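Local atomic coordinates of purine catabolism protein pucG (Bacillus subtilis, PDB entry 3ISL), a protein that transfers the amino group of the unstable intermediate (S)-ureidoglycine to glyoxylate in purine catabolism, using pyridoxal 5'-phosphate and yielding oxalurate and glycine. Residues G145-G150 with C319-V324; L311-D316 with V323-E328. All blocks are in the same frame, centred on the assembly; numbering follows the deposited sequence.

Contact 1: residues G145-G150 with C319-V324. With PLP (pyridoxal-5'-phosphate), chain C.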
ATOM      1  N   GLY A 145      -7.819 -18.516  -9.770  1.00 23.21           N
ATOM      2  CA  GLY A 145      -8.284 -18.110 -11.106  1.00 24.12           C
ATOM      3  C   GLY A 145      -7.143 -17.337 -11.801  1.00 26.12           C
ATOM      4  O   GLY A 145      -6.666 -16.313 -11.271  1.00 22.92           O
ATOM      5  N   GLU A 146      -6.684 -17.821 -12.962  1.00 25.42           N
ATOM      6  CA  GLU A 146      -5.628 -17.089 -13.739  1.00 25.92           C
ATOM      7  C   GLU A 146      -6.311 -16.216 -14.740  1.00 26.87           C
ATOM      8  O   GLU A 146      -6.909 -16.764 -15.708  1.00 26.10           O
ATOM      9  CB  GLU A 146      -4.804 -18.051 -14.641  1.00 26.81           C
ATOM     10  CG  GLU A 146      -3.659 -18.758 -14.003  1.00 26.79           C
ATOM     11  CD  GLU A 146      -2.489 -17.850 -13.732  1.00 27.24           C
ATOM     12  OE1 GLU A 146      -2.420 -16.749 -14.302  1.00 24.32           O
ATOM     13  OE2 GLU A 146      -1.605 -18.255 -12.969  1.00 30.20           O
ATOM     14  N   THR A 147      -6.200 -14.889 -14.574  1.00 27.38           N
ATOM     15  CA  THR A 147      -6.812 -13.983 -15.480  1.00 29.28           C
ATOM     16  C   THR A 147      -6.031 -13.984 -16.750  1.00 27.97           C
ATOM     17  O   THR A 147      -6.594 -13.632 -17.782  1.00 28.37           O
ATOM     18  CB  THR A 147      -6.874 -12.508 -14.972  1.00 29.33           C
ATOM     19  OG1 THR A 147      -5.566 -12.103 -14.570  1.00 34.11           O
ATOM     20  CG2 THR A 147      -7.791 -12.399 -13.793  1.00 34.35           C
ATOM     21  N   SER A 148      -4.748 -14.349 -16.682  1.00 27.39           N
ATOM     22  CA  SER A 148      -3.895 -14.350 -17.859  1.00 26.21           C
ATOM     23  C   SER A 148      -4.433 -15.338 -18.900  1.00 24.72           C
ATOM     24  O   SER A 148      -4.291 -15.137 -20.075  1.00 24.56           O
ATOM     25  CB  SER A 148      -2.424 -14.700 -17.476  1.00 26.49           C
ATOM     26  OG  SER A 148      -2.342 -16.032 -16.924  1.00 25.04           O
ATOM     27  N   THR A 149      -5.026 -16.424 -18.449  1.00 25.43           N
ATOM     28  CA  THR A 149      -5.504 -17.475 -19.353  1.00 24.35           C
ATOM     29  C   THR A 149      -7.034 -17.620 -19.315  1.00 24.31           C
ATOM     30  O   THR A 149      -7.615 -18.234 -20.168  1.00 25.34           O
ATOM     31  CB  THR A 149      -4.814 -18.833 -19.112  1.00 23.87           C
ATOM     32  OG1 THR A 149      -5.274 -19.454 -17.908  1.00 23.43           O
ATOM     33  CG2 THR A 149      -3.240 -18.704 -19.108  1.00 25.36           C
ATOM     34  N   GLY A 150      -7.675 -16.997 -18.343  1.00 24.47           N
ATOM     35  CA  GLY A 150      -9.130 -17.105 -18.149  1.00 24.02           C
ATOM     36  C   GLY A 150      -9.630 -18.419 -17.561  1.00 24.04           C
ATOM     37  O   GLY A 150     -10.818 -18.730 -17.702  1.00 24.33           O
ATOM     38  N   CYS A 319     -13.355 -25.294 -17.748  1.00 27.34           N
ATOM     39  CA  CYS A 319     -12.800 -24.597 -16.611  1.00 27.02           C
ATOM     40  C   CYS A 319     -12.756 -23.089 -16.931  1.00 25.82           C
ATOM     41  O   CYS A 319     -11.765 -22.436 -16.632  1.00 26.75           O
ATOM     42  CB  CYS A 319     -11.388 -25.148 -16.300  1.00 26.45           C
ATOM     43  SG  CYS A 319     -10.231 -25.019 -17.762  1.00 28.64           S
ATOM     44  N   LYS A 320     -13.823 -22.526 -17.500  1.00 23.63           N
ATOM     45  CA  LYS A 320     -13.809 -21.121 -17.849  1.00 23.38           C
ATOM     46  C   LYS A 320     -14.007 -20.270 -16.576  1.00 23.44           C
ATOM     47  O   LYS A 320     -14.981 -20.429 -15.872  1.00 22.83           O
ATOM     48  CB  LYS A 320     -14.898 -20.725 -18.822  1.00 23.82           C
ATOM     49  CG  LYS A 320     -14.811 -19.193 -19.180  1.00 23.27           C
ATOM     50  CD  LYS A 320     -16.037 -18.723 -20.058  1.00 27.14           C
ATOM     51  CE  LYS A 320     -15.965 -17.220 -20.271  1.00 25.02           C
ATOM     52  NZ  LYS A 320     -16.248 -16.490 -18.975  1.00 25.39           N
ATOM     53  N   MET A 321     -13.095 -19.358 -16.323  1.00 23.13           N
ATOM     54  CA  MET A 321     -13.297 -18.398 -15.227  1.00 23.56           C
ATOM     55  C   MET A 321     -14.558 -17.533 -15.503  1.00 22.59           C
ATOM     56  O   MET A 321     -14.655 -16.901 -16.548  1.00 23.08           O
ATOM     57  CB  MET A 321     -12.056 -17.502 -15.095  1.00 23.54           C
ATOM     58  CG  MET A 321     -11.962 -16.763 -13.751  1.00 28.26           C
ATOM     59  SD  MET A 321     -10.384 -15.871 -13.427  1.00 34.76           S
ATOM     60  CE  MET A 321      -9.702 -15.860 -14.997  1.00 35.15           C
ATOM     61  N   PRO A 322     -15.498 -17.447 -14.558  1.00 23.48           N
ATOM     62  CA  PRO A 322     -16.777 -16.757 -14.918  1.00 25.54           C
ATOM     63  C   PRO A 322     -16.567 -15.253 -15.189  1.00 26.21           C
ATOM     64  O   PRO A 322     -17.199 -14.705 -16.122  1.00 26.18           O
ATOM     65  CB  PRO A 322     -17.695 -16.963 -13.669  1.00 23.58           C
ATOM     66  CG  PRO A 322     -17.088 -18.208 -12.972  1.00 25.93           C
ATOM     67  CD  PRO A 322     -15.545 -17.992 -13.181  1.00 23.64           C
ATOM     68  N   VAL A 323     -15.593 -14.668 -14.497  1.00 24.37           N
ATOM     69  CA  VAL A 323     -15.392 -13.199 -14.533  1.00 24.48           C
ATOM     70  C   VAL A 323     -14.422 -12.675 -15.589  1.00 25.06           C
ATOM     71  O   VAL A 323     -14.153 -11.474 -15.638  1.00 25.63           O
ATOM     72  CB  VAL A 323     -15.168 -12.579 -13.116  1.00 23.14           C
ATOM     73  CG1 VAL A 323     -16.364 -12.963 -12.180  1.00 20.97           C
ATOM     74  CG2 VAL A 323     -13.834 -13.060 -12.485  1.00 23.14           C
ATOM     75  N   VAL A 324     -13.950 -13.541 -16.485  1.00 25.32           N
ATOM     76  CA  VAL A 324     -13.095 -13.079 -17.563  1.00 24.15           C
ATOM     77  C   VAL A 324     -13.551 -13.867 -18.746  1.00 25.26           C
ATOM     78  O   VAL A 324     -13.885 -15.035 -18.615  1.00 24.81           O
ATOM     79  CB  VAL A 324     -11.586 -13.382 -17.242  1.00 25.81           C
ATOM     80  CG1 VAL A 324     -10.693 -13.112 -18.421  1.00 26.50           C
ATOM     81  CG2 VAL A 324     -11.107 -12.512 -16.044  1.00 22.46           C
TER
HETATM   82  N1  PLP C 419      -2.703 -12.517  -8.700  1.00 48.01           N
HETATM   83  C2  PLP C 419      -3.758 -12.710  -9.709  1.00 54.08           C
HETATM   84  C2A PLP C 419      -4.401 -13.934  -9.982  1.00 53.92           C
HETATM   85  C3  PLP C 419      -4.213 -11.656 -10.511  1.00 55.09           C
HETATM   86  O3  PLP C 419      -5.202 -11.833 -11.445  1.00 59.85           O
HETATM   87  C4  PLP C 419      -3.721 -10.375 -10.390  1.00 54.47           C
HETATM   88  C4A PLP C 419      -4.295  -9.229 -11.311  1.00 50.93           C
HETATM   89  C5  PLP C 419      -2.733 -10.143  -9.442  1.00 55.92           C
HETATM   90  C6  PLP C 419      -2.200 -11.175  -8.605  1.00 57.10           C
HETATM   91  C5A PLP C 419      -2.191  -8.753  -9.386  1.00 55.45           C
HETATM   92  O4P PLP C 419      -2.270  -8.265  -8.130  1.00 57.94           O
HETATM   93  P   PLP C 419      -1.779  -6.764  -8.053  1.00 55.59           P
HETATM   94  O1P PLP C 419      -1.555  -6.156  -9.433  1.00 48.93           O
HETATM   95  O2P PLP C 419      -0.449  -6.943  -7.072  1.00 47.17           O
HETATM   96  O3P PLP C 419      -2.891  -5.882  -7.155  1.00 53.58           O
HETATM   97  O   HOH W   1     -12.058 -16.942 -19.468  1.00 23.51           O
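Met321, in the 319-324 loop, lays its side chain against the backbone of a beta hairpin whose strands, 145-146 and 151-152, are joined by a turn beside the cofactor of this class-V aminotransferase. Its CG stands anti to the backbone N (chi1 -162°), which sends the thioether along Gly145-Thr147. There SD lies 3.8 Å from Gly145 CA, and a CB at that position would collide with the sulfur, so glycine suits it. The methyl CE bears on Thr147 CA at 3.5 Å; its still closer approach to Glu146 O, with the end of the chain nearly eclipsed, leaves its exact place doubtful. A flexible, unbranched methionine suits a place lined by backbone atoms.

The backbones meet where Met321 N donates to Gly150 O at 2.7 Å, nearly straight at 162°. A water also donates to Gly150 O and to Val324 O. Gly150 has a positive phi (75°), readily adopted without a side chain. Beside it, Val324 CG2 rests on Thr147 CG2 at 4.0 Å, the two side chains crossing at about a right angle. Threonine serves two purposes here: its methyl packs against valine, while OG1 shares a hydrogen bond with PLP O3 at 3.2 Å.

Farther out, the end of the Glu146 side chain leads away from the loop. Its OE1 is met by Ser148 OG from above the carboxylate plane, and its two oxygens also accept from Phe97 N and Gly98 N at the start of helix 96-107, two backbone N-H groups that hold the carboxylate in place. On the opposite flank, Lys320 salt-bridges Glu299 of helix 288-308 and spans the type I turn 321-324, NZ donating to Met321 O at 2.9 Å and to Val324 O at 2.8 Å.

Contact 2: residues L311-D316 with V323-E328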
ATOM      1  N   LEU A 311     -17.659 -13.974 -33.200  1.00 25.11           N
ATOM      2  CA  LEU A 311     -16.346 -14.174 -32.570  1.00 25.81           C
ATOM      3  C   LEU A 311     -16.266 -15.500 -31.791  1.00 25.38           C
ATOM      4  O   LEU A 311     -17.276 -16.051 -31.379  1.00 25.04           O
ATOM      5  CB  LEU A 311     -15.960 -12.973 -31.650  1.00 24.60           C
ATOM      6  CG  LEU A 311     -15.792 -11.604 -32.336  1.00 26.09           C
ATOM      7  CD1 LEU A 311     -15.740 -10.477 -31.350  1.00 25.30           C
ATOM      8  CD2 LEU A 311     -14.587 -11.536 -33.215  1.00 26.33           C
ATOM      9  N   ARG A 312     -15.058 -15.995 -31.574  1.00 26.42           N
ATOM     10  CA  ARG A 312     -14.862 -17.239 -30.803  1.00 28.18           C
ATOM     11  C   ARG A 312     -14.144 -16.992 -29.471  1.00 28.15           C
ATOM     12  O   ARG A 312     -13.315 -16.080 -29.365  1.00 29.23           O
ATOM     13  CB  ARG A 312     -14.060 -18.258 -31.607  1.00 28.35           C
ATOM     14  CG  ARG A 312     -14.144 -18.089 -33.136  1.00 32.62           C
ATOM     15  CD  ARG A 312     -14.242 -19.405 -33.843  1.00 41.49           C
ATOM     16  NE  ARG A 312     -15.635 -19.643 -34.213  1.00 47.24           N
ATOM     17  CZ  ARG A 312     -16.155 -20.828 -34.535  1.00 50.72           C
ATOM     18  NH1 ARG A 312     -15.405 -21.939 -34.560  1.00 50.33           N
ATOM     19  NH2 ARG A 312     -17.446 -20.897 -34.843  1.00 51.23           N
ATOM     20  N   LEU A 313     -14.441 -17.800 -28.465  1.00 28.26           N
ATOM     21  CA  LEU A 313     -13.691 -17.731 -27.209  1.00 28.95           C
ATOM     22  C   LEU A 313     -12.446 -18.633 -27.245  1.00 28.39           C
ATOM     23  O   LEU A 313     -12.470 -19.712 -27.821  1.00 28.40           O
ATOM     24  CB  LEU A 313     -14.600 -18.101 -26.028  1.00 30.26           C
ATOM     25  CG  LEU A 313     -15.851 -17.213 -25.872  1.00 32.65           C
ATOM     26  CD1 LEU A 313     -16.631 -17.581 -24.588  1.00 32.61           C
ATOM     27  CD2 LEU A 313     -15.483 -15.733 -25.876  1.00 32.70           C
ATOM     28  N   PHE A 314     -11.364 -18.165 -26.637  1.00 28.09           N
ATOM     29  CA  PHE A 314     -10.205 -18.994 -26.350  1.00 28.27           C
ATOM     30  C   PHE A 314     -10.465 -19.901 -25.150  1.00 28.95           C
ATOM     31  O   PHE A 314     -11.183 -19.515 -24.190  1.00 26.25           O
ATOM     32  CB  PHE A 314      -9.020 -18.078 -26.021  1.00 28.56           C
ATOM     33  CG  PHE A 314      -7.814 -18.780 -25.421  1.00 27.95           C
ATOM     34  CD1 PHE A 314      -6.964 -19.523 -26.220  1.00 29.57           C
ATOM     35  CD2 PHE A 314      -7.526 -18.657 -24.067  1.00 28.26           C
ATOM     36  CE1 PHE A 314      -5.819 -20.182 -25.669  1.00 31.35           C
ATOM     37  CE2 PHE A 314      -6.388 -19.281 -23.504  1.00 32.63           C
ATOM     38  CZ  PHE A 314      -5.543 -20.041 -24.286  1.00 30.59           C
ATOM     39  N   GLY A 315      -9.879 -21.104 -25.198  1.00 28.46           N
ATOM     40  CA  GLY A 315      -9.650 -21.822 -23.952  1.00 30.74           C
ATOM     41  C   GLY A 315     -10.642 -22.929 -23.662  1.00 31.83           C
ATOM     42  O   GLY A 315     -11.678 -23.038 -24.347  1.00 31.53           O
ATOM     43  N   ASP A 316     -10.294 -23.757 -22.661  1.00 32.37           N
ATOM     44  CA  ASP A 316     -11.058 -24.949 -22.266  1.00 33.77           C
ATOM     45  C   ASP A 316     -12.356 -24.461 -21.624  1.00 33.89           C
ATOM     46  O   ASP A 316     -12.329 -23.868 -20.537  1.00 33.05           O
ATOM     47  CB  ASP A 316     -10.257 -25.753 -21.235  1.00 33.64           C
ATOM     48  CG  ASP A 316     -10.711 -27.189 -21.100  1.00 37.01           C
ATOM     49  OD1 ASP A 316     -11.913 -27.464 -20.848  1.00 38.34           O
ATOM     50  OD2 ASP A 316      -9.825 -28.066 -21.211  1.00 40.16           O
ATOM     51  N   VAL A 323     -15.593 -14.668 -14.497  1.00 24.37           N
ATOM     52  CA  VAL A 323     -15.392 -13.199 -14.533  1.00 24.48           C
ATOM     53  C   VAL A 323     -14.422 -12.675 -15.589  1.00 25.06           C
ATOM     54  O   VAL A 323     -14.153 -11.474 -15.638  1.00 25.63           O
ATOM     55  CB  VAL A 323     -15.168 -12.579 -13.116  1.00 23.14           C
ATOM     56  CG1 VAL A 323     -16.364 -12.963 -12.180  1.00 20.97           C
ATOM     57  CG2 VAL A 323     -13.834 -13.060 -12.485  1.00 23.14           C
ATOM     58  N   VAL A 324     -13.950 -13.541 -16.485  1.00 25.32           N
ATOM     59  CA  VAL A 324     -13.095 -13.079 -17.563  1.00 24.15           C
ATOM     60  C   VAL A 324     -13.551 -13.867 -18.746  1.00 25.26           C
ATOM     61  O   VAL A 324     -13.885 -15.035 -18.615  1.00 24.81           O
ATOM     62  CB  VAL A 324     -11.586 -13.382 -17.242  1.00 25.81           C
ATOM     63  CG1 VAL A 324     -10.693 -13.112 -18.421  1.00 26.50           C
ATOM     64  CG2 VAL A 324     -11.107 -12.512 -16.044  1.00 22.46           C
ATOM     65  N   THR A 325     -13.509 -13.230 -19.909  1.00 24.39           N
ATOM     66  CA  THR A 325     -13.928 -13.841 -21.145  1.00 24.06           C
ATOM     67  C   THR A 325     -12.871 -13.514 -22.175  1.00 23.08           C
ATOM     68  O   THR A 325     -12.577 -12.335 -22.399  1.00 22.74           O
ATOM     69  CB  THR A 325     -15.295 -13.241 -21.537  1.00 23.82           C
ATOM     70  OG1 THR A 325     -16.213 -13.751 -20.595  1.00 23.49           O
ATOM     71  CG2 THR A 325     -15.748 -13.711 -23.002  1.00 23.81           C
ATOM     72  N   CYS A 326     -12.241 -14.545 -22.718  1.00 23.16           N
ATOM     73  CA  CYS A 326     -11.084 -14.397 -23.605  1.00 24.65           C
ATOM     74  C   CYS A 326     -11.600 -14.539 -25.025  1.00 24.50           C
ATOM     75  O   CYS A 326     -12.050 -15.625 -25.423  1.00 24.29           O
ATOM     76  CB  CYS A 326     -10.018 -15.496 -23.326  1.00 25.65           C
ATOM     77  SG  CYS A 326      -9.408 -15.492 -21.652  1.00 26.43           S
ATOM     78  N   VAL A 327     -11.531 -13.444 -25.783  1.00 24.62           N
ATOM     79  CA  VAL A 327     -12.097 -13.405 -27.115  1.00 23.63           C
ATOM     80  C   VAL A 327     -10.952 -13.504 -28.096  1.00 24.99           C
ATOM     81  O   VAL A 327      -9.987 -12.748 -27.988  1.00 24.56           O
ATOM     82  CB  VAL A 327     -12.889 -12.108 -27.357  1.00 23.84           C
ATOM     83  CG1 VAL A 327     -13.502 -12.054 -28.815  1.00 23.36           C
ATOM     84  CG2 VAL A 327     -13.967 -11.922 -26.272  1.00 24.70           C
ATOM     85  N   GLU A 328     -11.079 -14.418 -29.067  1.00 25.07           N
ATOM     86  CA  GLU A 328     -10.040 -14.644 -30.069  1.00 26.23           C
ATOM     87  C   GLU A 328     -10.032 -13.480 -31.049  1.00 26.34           C
ATOM     88  O   GLU A 328     -11.085 -13.115 -31.602  1.00 25.74           O
ATOM     89  CB  GLU A 328     -10.209 -16.027 -30.775  1.00 26.79           C
ATOM     90  CG  GLU A 328      -9.648 -17.199 -29.925  1.00 28.64           C
ATOM     91  CD  GLU A 328      -9.875 -18.621 -30.479  1.00 34.39           C
ATOM     92  OE1 GLU A 328      -9.355 -19.576 -29.828  1.00 34.99           O
ATOM     93  OE2 GLU A 328     -10.545 -18.790 -31.539  1.00 32.59           O
TER
HETATM   94  O   HOH W   2     -13.051 -14.701 -32.829  1.00 21.99           O
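Leu313 and Val327 meet through their backbones as a non-hydrogen-bonded antiparallel pair, a single beta bridge between the irregular segment 311-316 and strand 324-328. A backbone bond flanks the pair at each end. Glu328 N donates to Arg312 O at 2.8 Å, with an angle of 172° at the hydrogen. Phe314 N donates to Cys326 O at 2.9 Å, and the same oxygen receives a CA-H contact from Leu313 CA at 3.2 Å. The touching parts run 107° apart, so pairing goes no further than this crossing.

One step outward, a water takes over from direct bonding: it accepts from Arg312 N and donates to Glu328 O, tying the two chains where they diverge. The other edge of the strand is satisfied by strand 361-365, with Thr325 paired to Ile364 and Val327 to Trp362, while Thr325 OG1 bonds to Lys320 NZ.

On the Val327 side of the strand the contact is mostly apolar. Leu311 CD1 lies against Val327 CG1 at 3.7 Å, and Leu313, turned back at its end, brings CD2 to Thr325 CG2 at 3.5 Å; both leucines also touch Ile306 of helix 288-308. Beta-branched valine and threonine suit the extended strand. On the other face, Phe314, with CG anti to its own N (chi1 168°), packs CB on Cys326 CB at 3.9 Å, and its ring presents an edge to that carbon and to Glu328 OE1.

Glu328 lies extended across the bridge, its OE2 beside the CB of Arg312. The charged groups remain apart, Arg312 NE to Glu328 OE2 5.8 Å, so their attraction is at most long-range; the contact is held by main-chain bonds and hydrocarbon contact rather than by a salt bridge.

In the fold
The two contacts share Val323 and Val324, and their centres lie about 9 Å apart. Contact 1 is buried and joins the hairpin turn at the cofactor to the loop leading into strand 324-328; contact 2, farther from the chain centre, covers that strand with a partly exposed segment following helix 288-308. The chemistry changes accordingly: one backbone bond, a thioether and a cofactor hydroxyl inside, against a beta bridge with buried Leu311, exposed Leu313 and Arg312, and partly exposed Glu328 toward its rim. Each uses one bridging water. They also touch directly, Thr149 O lying 3.6 Å from Cys326 SG and 3.7 Å from Phe314 CE2.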